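Local coordinates for DUF5751 domain-containing protein (Sulfolobus tokodaii, PDB 2RBG) that is of unknown function but folds as a compact alpha/beta protein around a five-stranded parallel sheet and is found with two copies in its assembly, at residues Tyr3-Thr8 and Glu83-Asp88; Glu18-Lys23 and Leu91-Asp96; Thr37-Thr42 and Phe68-Asn73. One frame throughout, in Å; residues are numbered along the deposited sequence.

In the fold
Contact 3 joins two neighbouring strands of the central parallel sheet, contact 2 packs helix 17-31 against strand 89-94 of that sheet, and contact 1 ties the segment leading into strand 6-11 to the loop leading into strand 89-94. Contacts 2 and 3 are buried, whereas contact 1 is partly exposed, with its centre about 18 Å from that of contact 2. Their chemistry follows their place: contact 1 rests on a carboxylate and an amide gripping backbone groups, contact 2 on aromatic packing with one phenol bond, contact 3 on a strand ladder with a side-chain bond on one face. Strand 6-11 links them, its L7 and T8 bonding to L91 and N39.

Contact 1: residues Tyr3-Thr8 and Glu83-Asp88; sequences YKNILT and EKSEVD
D88 grips the N-terminal segment leading into strand 6-11 with its carboxylate: K4 N reaches OD2 of D88 at 2.6 Å and N5 N reaches OD1 of D88 at 3.1 Å, both on the syn sides, the N5 amide clearly out of the carboxylate plane. Aspartate suits this place because its two oxygens offer one acceptor to each of two successive N-H groups; chi1 of 46°, with CG between the backbone N and the carbonyl carbon, holds the carboxylate back against the main chain, facing residues 4 and 5. The main chain answers in return, D88 N donating to N5 O at 3.0 Å. N5 adds a side-chain bond, ND2 to E86 O at 2.7 Å; the acceptor lies in the plane of the N5 amide, though the nitrogen stands above the E86 carbonyl plane. A water joins the same ND2 to S85 OG. With an alanine at this aspartate site, the amides of K4 and N5 would probably lose their carboxylate acceptors, leaving the N-terminal segment less firmly held. Farther out, the Y3 ring presents its edge to D88 O, and V87 CG1 packs on L7 CB. Strand 35-41 flanks L7 and V87, while strand 117-121 receives Y3 and I6.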
loop_
_atom_site.group_PDB
_atom_site.type_symbol
_atom_site.label_atom_id
_atom_site.label_comp_id
_atom_site.label_asym_id
_atom_site.label_seq_id
_atom_site.Cartn_x
_atom_site.Cartn_y
_atom_site.Cartn_z
ATOM N N TYR A 3 -0.384 -20.714 -1.928
ATOM C CA TYR A 3 1.047 -20.367 -2.158
ATOM C C TYR A 3 1.969 -21.281 -1.357
ATOM O O TYR A 3 1.724 -21.548 -0.179
ATOM C CB TYR A 3 1.296 -18.903 -1.783
ATOM C CG TYR A 3 0.560 -17.925 -2.676
ATOM C CD1 TYR A 3 -0.437 -17.093 -2.167
ATOM C CD2 TYR A 3 0.850 -17.848 -4.037
ATOM C CE1 TYR A 3 -1.129 -16.208 -2.994
ATOM C CE2 TYR A 3 0.165 -16.968 -4.872
ATOM C CZ TYR A 3 -0.822 -16.152 -4.346
ATOM O OH TYR A 3 -1.502 -15.288 -5.176
ATOM N N LYS A 4 3.030 -21.750 -2.006
ATOM C CA LYS A 4 3.993 -22.653 -1.381
ATOM C C LYS A 4 5.385 -22.048 -1.218
ATOM O O LYS A 4 6.135 -22.453 -0.335
ATOM C CB LYS A 4 4.104 -23.938 -2.208
ATOM C CG LYS A 4 2.785 -24.679 -2.394
ATOM C CD LYS A 4 2.294 -25.300 -1.093
ATOM C CE LYS A 4 3.221 -26.414 -0.628
ATOM N NZ LYS A 4 2.744 -27.047 0.632
ATOM N N ASN A 5 5.740 -21.100 -2.080
ATOM C CA ASN A 5 7.055 -20.467 -1.999
ATOM C C ASN A 5 6.980 -19.063 -2.578
ATOM O O ASN A 5 6.956 -18.874 -3.793
ATOM C CB ASN A 5 8.101 -21.306 -2.745
ATOM C CG ASN A 5 9.516 -20.782 -2.557
ATOM O OD1 ASN A 5 9.858 -20.251 -1.500
ATOM N ND2 ASN A 5 10.352 -20.947 -3.576
ATOM N N ILE A 6 6.948 -18.085 -1.684
ATOM C CA ILE A 6 6.844 -16.682 -2.052
ATOM C C ILE A 6 8.170 -16.059 -2.482
ATOM O O ILE A 6 9.179 -16.188 -1.786
ATOM C CB ILE A 6 6.299 -15.857 -0.861
ATOM C CG1 ILE A 6 4.975 -16.455 -0.372
ATOM C CG2 ILE A 6 6.121 -14.401 -1.269
ATOM C CD1 ILE A 6 3.867 -16.441 -1.406
ATOM N N LEU A 7 8.167 -15.397 -3.637
ATOM C CA LEU A 7 9.362 -14.707 -4.108
ATOM C C LEU A 7 9.296 -13.326 -3.466
ATOM O O LEU A 7 8.369 -12.561 -3.733
ATOM C CB LEU A 7 9.356 -14.543 -5.629
ATOM C CG LEU A 7 10.496 -13.669 -6.172
ATOM C CD1 LEU A 7 11.840 -14.335 -5.891
ATOM C CD2 LEU A 7 10.311 -13.451 -7.669
ATOM N N THR A 8 10.262 -13.018 -2.609
ATOM C CA THR A 8 10.300 -11.722 -1.941
ATOM C C THR A 8 11.468 -10.904 -2.468
ATOM O O THR A 8 12.614 -11.355 -2.447
ATOM C CB THR A 8 10.439 -11.884 -0.409
ATOM O OG1 THR A 8 9.243 -12.478 0.118
ATOM C CG2 THR A 8 10.651 -10.531 0.259
ATOM N N GLU A 83 14.892 -18.431 -13.280
ATOM C CA GLU A 83 14.368 -19.421 -14.218
ATOM C C GLU A 83 14.257 -20.808 -13.589
ATOM O O GLU A 83 13.423 -21.613 -14.001
ATOM C CB GLU A 83 15.256 -19.508 -15.461
ATOM C CG GLU A 83 15.339 -18.216 -16.252
ATOM C CD GLU A 83 16.128 -18.370 -17.537
ATOM O OE1 GLU A 83 16.729 -19.443 -17.742
ATOM O OE2 GLU A 83 16.153 -17.414 -18.338
ATOM N N LYS A 84 15.095 -21.083 -12.592
ATOM C CA LYS A 84 15.094 -22.387 -11.925
ATOM C C LYS A 84 14.401 -22.396 -10.562
ATOM O O LYS A 84 14.289 -23.444 -9.928
ATOM C CB LYS A 84 16.532 -22.879 -11.731
ATOM C CG LYS A 84 17.309 -23.134 -13.009
ATOM C CD LYS A 84 18.739 -23.553 -12.682
ATOM C CE LYS A 84 19.536 -23.855 -13.939
ATOM N NZ LYS A 84 18.962 -24.998 -14.699
ATOM N N SER A 85 13.945 -21.233 -10.113
ATOM C CA SER A 85 13.299 -21.120 -8.811
ATOM C C SER A 85 11.797 -21.357 -8.880
ATOM O O SER A 85 11.094 -20.724 -9.666
ATOM C CB SER A 85 13.575 -19.736 -8.214
ATOM O OG SER A 85 13.045 -19.625 -6.904
ATOM N N GLU A 86 11.313 -22.274 -8.051
ATOM C CA GLU A 86 9.894 -22.586 -8.012
ATOM C C GLU A 86 9.191 -21.674 -7.017
ATOM O O GLU A 86 9.148 -21.960 -5.820
ATOM C CB GLU A 86 9.684 -24.052 -7.624
ATOM C CG GLU A 86 8.239 -24.417 -7.293
ATOM C CD GLU A 86 7.250 -23.929 -8.333
ATOM O OE1 GLU A 86 7.463 -24.200 -9.535
ATOM O OE2 GLU A 86 6.253 -23.279 -7.946
ATOM N N VAL A 87 8.658 -20.567 -7.522
ATOM C CA VAL A 87 7.938 -19.597 -6.701
ATOM C C VAL A 87 6.528 -19.427 -7.260
ATOM O O VAL A 87 6.312 -19.595 -8.461
ATOM C CB VAL A 87 8.653 -18.235 -6.699
ATOM C CG1 VAL A 87 9.993 -18.354 -5.991
ATOM C CG2 VAL A 87 8.853 -17.756 -8.127
ATOM N N ASP A 88 5.570 -19.096 -6.397
ATOM C CA ASP A 88 4.184 -18.929 -6.833
ATOM C C ASP A 88 3.498 -17.642 -6.385
ATOM O O ASP A 88 2.385 -17.343 -6.822
ATOM C CB ASP A 88 3.340 -20.117 -6.373
ATOM C CG ASP A 88 3.588 -20.480 -4.923
ATOM O OD1 ASP A 88 3.972 -19.589 -4.135
ATOM O OD2 ASP A 88 3.384 -21.660 -4.571
HETATM O O HOH W 1 13.375 -21.168 -4.238
#

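Contact 2: residues Glu18-Lys23 and Leu91-Asp96; sequences ENYFRK and LVYCDD
Y20 and Y93 are brought together by their first torsions: chi1 of -86° sends the Y20 phenol from the helix toward the strand, and chi1 of -53° sets CG of Y93 anti to its own carbonyl carbon, sending that ring back along the strand. The two side chains slide past each other in opposite directions, and CB of Y93 meets the edge of the Y20 ring, 3.6 Å from CD2. Helix 17-31 here packs on one face of the parallel sheet, over strand 89-94, as in layered alpha/beta folds. Tyrosine suits position 20 because it is long enough to span the gap between the axes of 18-23 and 91-94, nearly antiparallel (164°) and 9.9 Å apart at their closest. Its OH donates to C94 O at 2.8 Å, from above the carbonyl plane. The ammonium of K23 forms a salt bridge with D76 of the second subunit, and the hydroxyl of Y93 bonds to D27. F121 meets the Y20 ring at a steep angle and K23 in a cation-pi contact. C94 turns its side chain away from the helix, into the disulfide with C122. The contact is mostly apolar, and its one cross-segment hydrogen bond satisfies the buried phenol, gives C94 O a partner and probably holds the ring in place.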
loop_
_atom_site.group_PDB
_atom_site.type_symbol
_atom_site.label_atom_id
_atom_site.label_comp_id
_atom_site.label_asym_id
_atom_site.label_seq_id
_atom_site.Cartn_x
_atom_site.Cartn_y
_atom_site.Cartn_z
ATOM N N GLU A 18 15.548 -3.453 9.315
ATOM C CA GLU A 18 14.809 -3.951 10.466
ATOM C C GLU A 18 13.303 -3.766 10.318
ATOM O O GLU A 18 12.540 -4.715 10.500
ATOM C CB GLU A 18 15.304 -3.275 11.749
ATOM C CG GLU A 18 16.723 -3.678 12.124
ATOM C CD GLU A 18 17.195 -3.055 13.423
ATOM O OE1 GLU A 18 16.557 -3.294 14.471
ATOM O OE2 GLU A 18 18.210 -2.328 13.395
ATOM N N ASN A 19 12.877 -2.555 9.974
ATOM C CA ASN A 19 11.452 -2.275 9.818
ATOM C C ASN A 19 10.818 -3.038 8.660
ATOM O O ASN A 19 9.718 -3.579 8.794
ATOM C CB ASN A 19 11.211 -0.774 9.623
ATOM C CG ASN A 19 11.590 0.043 10.842
ATOM O OD1 ASN A 19 11.297 -0.337 11.975
ATOM N ND2 ASN A 19 12.231 1.184 10.613
ATOM N N TYR A 20 11.502 -3.082 7.521
ATOM C CA TYR A 20 10.952 -3.786 6.369
ATOM C C TYR A 20 10.886 -5.299 6.524
ATOM O O TYR A 20 9.954 -5.921 6.028
ATOM C CB TYR A 20 11.723 -3.443 5.092
ATOM C CG TYR A 20 11.232 -2.187 4.399
ATOM C CD1 TYR A 20 11.424 -0.930 4.972
ATOM C CD2 TYR A 20 10.588 -2.256 3.164
ATOM C CE1 TYR A 20 10.992 0.228 4.327
ATOM C CE2 TYR A 20 10.153 -1.106 2.508
ATOM C CZ TYR A 20 10.362 0.136 3.098
ATOM O OH TYR A 20 9.966 1.282 2.445
ATOM N N PHE A 21 11.861 -5.906 7.196
ATOM C CA PHE A 21 11.797 -7.352 7.356
ATOM C C PHE A 21 10.646 -7.752 8.264
ATOM O O PHE A 21 10.143 -8.874 8.192
ATOM C CB PHE A 21 13.125 -7.918 7.860
ATOM C CG PHE A 21 14.026 -8.375 6.749
ATOM C CD1 PHE A 21 14.719 -7.449 5.974
ATOM C CD2 PHE A 21 14.109 -9.724 6.416
ATOM C CE1 PHE A 21 15.476 -7.859 4.877
ATOM C CE2 PHE A 21 14.867 -10.148 5.316
ATOM C CZ PHE A 21 15.549 -9.213 4.546
ATOM N N ARG A 22 10.218 -6.826 9.112
ATOM C CA ARG A 22 9.088 -7.096 9.984
ATOM C C ARG A 22 7.865 -7.209 9.069
ATOM O O ARG A 22 6.993 -8.052 9.276
ATOM C CB ARG A 22 8.909 -5.958 10.995
ATOM C CG ARG A 22 7.742 -6.164 11.950
ATOM C CD ARG A 22 7.645 -5.061 13.002
ATOM N NE ARG A 22 8.684 -5.149 14.029
ATOM C CZ ARG A 22 8.697 -4.401 15.130
ATOM N NH1 ARG A 22 7.729 -3.516 15.339
ATOM N NH2 ARG A 22 9.668 -4.536 16.025
ATOM N N LYS A 23 7.816 -6.362 8.043
ATOM C CA LYS A 23 6.708 -6.383 7.090
ATOM C C LYS A 23 6.737 -7.664 6.263
ATOM O O LYS A 23 5.708 -8.296 6.035
ATOM C CB LYS A 23 6.785 -5.187 6.136
ATOM C CG LYS A 23 6.554 -3.825 6.771
ATOM C CD LYS A 23 6.538 -2.736 5.697
ATOM C CE LYS A 23 6.104 -1.398 6.265
ATOM N NZ LYS A 23 4.711 -1.457 6.792
ATOM N N LEU A 91 6.154 -10.730 -3.448
ATOM C CA LEU A 91 6.137 -9.634 -2.479
ATOM C C LEU A 91 7.227 -8.662 -2.913
ATOM O O LEU A 91 8.352 -9.076 -3.206
ATOM C CB LEU A 91 6.421 -10.143 -1.063
ATOM C CG LEU A 91 5.298 -10.957 -0.411
ATOM C CD1 LEU A 91 5.775 -11.519 0.924
ATOM C CD2 LEU A 91 4.073 -10.065 -0.208
ATOM N N VAL A 92 6.895 -7.376 -2.962
ATOM C CA VAL A 92 7.849 -6.356 -3.391
ATOM C C VAL A 92 7.979 -5.221 -2.378
ATOM O O VAL A 92 6.976 -4.663 -1.936
ATOM C CB VAL A 92 7.423 -5.754 -4.754
ATOM C CG1 VAL A 92 8.352 -4.615 -5.139
ATOM C CG2 VAL A 92 7.434 -6.839 -5.826
ATOM N N TYR A 93 9.218 -4.877 -2.031
ATOM C CA TYR A 93 9.479 -3.802 -1.072
ATOM C C TYR A 93 10.624 -2.891 -1.492
ATOM O O TYR A 93 11.653 -3.355 -1.986
ATOM C CB TYR A 93 9.840 -4.379 0.296
ATOM C CG TYR A 93 8.853 -5.379 0.830
ATOM C CD1 TYR A 93 7.778 -4.977 1.623
ATOM C CD2 TYR A 93 8.986 -6.733 0.530
ATOM C CE1 TYR A 93 6.859 -5.903 2.104
ATOM C CE2 TYR A 93 8.078 -7.660 1.001
ATOM C CZ TYR A 93 7.016 -7.243 1.788
ATOM O OH TYR A 93 6.123 -8.176 2.258
ATOM N N CYS A 94 10.448 -1.595 -1.267
ATOM C CA CYS A 94 11.487 -0.620 -1.579
ATOM C C CYS A 94 11.182 0.687 -0.864
ATOM O O CYS A 94 10.088 0.864 -0.318
ATOM C CB CYS A 94 11.554 -0.349 -3.090
ATOM S SG CYS A 94 10.318 0.837 -3.727
ATOM N N ASP A 95 12.165 1.581 -0.829
ATOM C CA ASP A 95 11.959 2.906 -0.262
ATOM C C ASP A 95 12.139 3.866 -1.440
ATOM O O ASP A 95 12.501 3.438 -2.534
ATOM C CB ASP A 95 12.937 3.228 0.886
ATOM C CG ASP A 95 14.359 2.767 0.621
ATOM O OD1 ASP A 95 14.747 2.607 -0.552
ATOM O OD2 ASP A 95 15.099 2.585 1.615
ATOM N N ASP A 96 11.872 5.152 -1.235
ATOM C CA ASP A 96 11.986 6.120 -2.322
ATOM C C ASP A 96 13.312 6.105 -3.071
ATOM O O ASP A 96 13.338 6.214 -4.294
ATOM C CB ASP A 96 11.721 7.534 -1.804
ATOM C CG ASP A 96 10.266 7.766 -1.470
ATOM O OD1 ASP A 96 9.404 7.411 -2.301
ATOM O OD2 ASP A 96 9.987 8.312 -0.385
#

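Contact 3: residues Thr37-Thr42 and Phe68-Asn73; sequences TINVFT and FLWKKN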
loop_
_atom_site.group_PDB
_atom_site.type_symbol
_atom_site.label_atom_id
_atom_site.label_comp_id
_atom_site.label_asym_id
_atom_site.label_seq_id
_atom_site.Cartn_x
_atom_site.Cartn_y
_atom_site.Cartn_z
ATOM N N THR A 37 11.662 -17.163 -0.649
ATOM C CA THR A 37 13.038 -17.004 -1.093
ATOM C C THR A 37 13.195 -15.494 -1.204
ATOM O O THR A 37 12.582 -14.846 -2.058
ATOM C CB THR A 37 13.290 -17.722 -2.446
ATOM O OG1 THR A 37 14.630 -17.463 -2.877
ATOM C CG2 THR A 37 12.305 -17.264 -3.507
ATOM N N ILE A 38 13.988 -14.943 -0.293
ATOM C CA ILE A 38 14.211 -13.505 -0.199
ATOM C C ILE A 38 15.433 -13.026 -0.967
ATOM O O ILE A 38 16.542 -13.523 -0.767
ATOM C CB ILE A 38 14.354 -13.097 1.278
ATOM C CG1 ILE A 38 13.160 -13.633 2.070
ATOM C CG2 ILE A 38 14.449 -11.584 1.405
ATOM C CD1 ILE A 38 13.283 -13.453 3.567
ATOM N N ASN A 39 15.218 -12.043 -1.833
ATOM C CA ASN A 39 16.287 -11.477 -2.649
ATOM C C ASN A 39 16.456 -10.011 -2.303
ATOM O O ASN A 39 15.562 -9.197 -2.534
ATOM C CB ASN A 39 15.944 -11.652 -4.125
ATOM C CG ASN A 39 15.964 -13.103 -4.544
ATOM O OD1 ASN A 39 17.009 -13.645 -4.907
ATOM N ND2 ASN A 39 14.812 -13.753 -4.468
ATOM N N VAL A 40 17.619 -9.688 -1.753
ATOM C CA VAL A 40 17.929 -8.338 -1.319
ATOM C C VAL A 40 18.952 -7.678 -2.229
ATOM O O VAL A 40 20.048 -8.200 -2.424
ATOM C CB VAL A 40 18.487 -8.355 0.116
ATOM C CG1 VAL A 40 18.595 -6.937 0.656
ATOM C CG2 VAL A 40 17.606 -9.220 1.005
ATOM N N PHE A 41 18.586 -6.529 -2.781
ATOM C CA PHE A 41 19.473 -5.787 -3.665
ATOM C C PHE A 41 20.104 -4.702 -2.807
ATOM O O PHE A 41 19.493 -3.674 -2.520
ATOM C CB PHE A 41 18.649 -5.234 -4.822
ATOM C CG PHE A 41 17.966 -6.312 -5.615
ATOM C CD1 PHE A 41 18.664 -7.026 -6.587
ATOM C CD2 PHE A 41 16.656 -6.684 -5.321
ATOM C CE1 PHE A 41 18.070 -8.098 -7.250
ATOM C CE2 PHE A 41 16.052 -7.755 -5.979
ATOM C CZ PHE A 41 16.764 -8.465 -6.946
ATOM N N THR A 42 21.338 -4.968 -2.383
ATOM C CA THR A 42 22.058 -4.068 -1.495
ATOM C C THR A 42 23.563 -4.242 -1.663
ATOM O O THR A 42 24.018 -5.189 -2.297
ATOM C CB THR A 42 21.684 -4.393 -0.030
ATOM O OG1 THR A 42 22.396 -3.533 0.865
ATOM C CG2 THR A 42 22.029 -5.845 0.288
ATOM N N PHE A 68 19.296 -14.256 -0.402
ATOM C CA PHE A 68 20.264 -13.970 -1.451
ATOM C C PHE A 68 20.466 -12.466 -1.550
ATOM O O PHE A 68 19.501 -11.706 -1.633
ATOM C CB PHE A 68 19.763 -14.501 -2.798
ATOM C CG PHE A 68 19.643 -15.993 -2.855
ATOM C CD1 PHE A 68 20.775 -16.790 -2.986
ATOM C CD2 PHE A 68 18.400 -16.605 -2.757
ATOM C CE1 PHE A 68 20.670 -18.178 -3.019
ATOM C CE2 PHE A 68 18.283 -17.993 -2.790
ATOM C CZ PHE A 68 19.419 -18.782 -2.920
ATOM N N LEU A 69 21.721 -12.038 -1.528
ATOM C CA LEU A 69 22.031 -10.620 -1.646
ATOM C C LEU A 69 22.645 -10.368 -3.014
ATOM O O LEU A 69 23.497 -11.133 -3.473
ATOM C CB LEU A 69 23.003 -10.179 -0.548
ATOM C CG LEU A 69 22.406 -9.945 0.844
ATOM C CD1 LEU A 69 21.761 -11.223 1.358
ATOM C CD2 LEU A 69 23.500 -9.478 1.792
ATOM N N TRP A 70 22.194 -9.301 -3.664
ATOM C CA TRP A 70 22.682 -8.940 -4.984
ATOM C C TRP A 70 23.072 -7.478 -5.069
ATOM O O TRP A 70 22.332 -6.605 -4.621
ATOM C CB TRP A 70 21.606 -9.179 -6.044
ATOM C CG TRP A 70 20.988 -10.526 -6.007
ATOM C CD1 TRP A 70 19.756 -10.856 -5.511
ATOM C CD2 TRP A 70 21.565 -11.735 -6.496
ATOM N NE1 TRP A 70 19.532 -12.206 -5.669
ATOM C CE2 TRP A 70 20.627 -12.767 -6.271
ATOM C CE3 TRP A 70 22.786 -12.048 -7.106
ATOM C CZ2 TRP A 70 20.874 -14.094 -6.637
ATOM C CZ3 TRP A 70 23.031 -13.370 -7.469
ATOM C CH2 TRP A 70 22.078 -14.374 -7.233
ATOM N N LYS A 71 24.240 -7.204 -5.635
ATOM C CA LYS A 71 24.640 -5.823 -5.824
ATOM C C LYS A 71 23.789 -5.436 -7.028
ATOM O O LYS A 71 23.418 -6.300 -7.821
ATOM C CB LYS A 71 26.128 -5.729 -6.157
ATOM C CG LYS A 71 27.031 -6.089 -4.990
ATOM C CD LYS A 71 28.496 -5.886 -5.341
ATOM C CE LYS A 71 29.388 -6.131 -4.135
ATOM N NZ LYS A 71 29.222 -7.508 -3.594
ATOM N N LYS A 72 23.460 -4.158 -7.167
ATOM C CA LYS A 72 22.622 -3.731 -8.281
ATOM C C LYS A 72 23.130 -4.195 -9.646
ATOM O O LYS A 72 22.345 -4.386 -10.574
ATOM C CB LYS A 72 22.458 -2.210 -8.250
ATOM C CG LYS A 72 21.728 -1.727 -7.002
ATOM C CD LYS A 72 21.548 -0.221 -6.978
ATOM C CE LYS A 72 20.826 0.214 -5.711
ATOM N NZ LYS A 72 20.656 1.689 -5.640
ATOM N N ASN A 73 24.438 -4.400 -9.760
ATOM C CA ASN A 73 25.031 -4.844 -11.016
ATOM C C ASN A 73 24.889 -6.355 -11.225
ATOM O O ASN A 73 25.263 -6.880 -12.274
ATOM C CB ASN A 73 26.512 -4.455 -11.058
ATOM C CG ASN A 73 27.327 -5.147 -9.979
ATOM O OD1 ASN A 73 27.501 -6.365 -10.003
ATOM N ND2 ASN A 73 27.832 -4.371 -9.025
#
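N39 and W70 meet through a side-chain bond beside the strand ladder: NE1 of W70 points at OD1 of N39 at 3.0 Å and almost straight, 177° at the hydrogen. In both residues CG lies anti to the carbonyl carbon (chi1 -68° in N39, -51° in W70), which runs the two side chains side by side in the same direction and brings OD1 to NE1. The acceptor lies in the indole plane and is met on a lone pair, and the amide and indole planes are nearly coplanar. Asparagine suits this place, offering a flat acceptor where the neighbouring strand brings an indole N-H. On the same face CE1 of F41 comes within 3.7 Å of CD1 of W70, the rings slid apart with little overlap. Behind the side chains runs a parallel ladder: F68 N to I38 O, V40 N to F68 O at 2.8 Å, W70 N to V40 O at 2.7 Å and T42 N to W70 O. These neighbouring parallel strands are the two ends of a beta-alpha-beta crossover, with helices 46-52 and 54-59 between them, and the sheet order 3-2-1-4-5 recalls Rossmann-like folds. On the other face V40 is buried under F17 and F21 of helix 17-31, which suits a branched aliphatic, whereas L69, on the outermost strand, is partly exposed. Helix 75-82 backs the aromatic face, its F78 meeting F41 edge-to-face and also contacting W70.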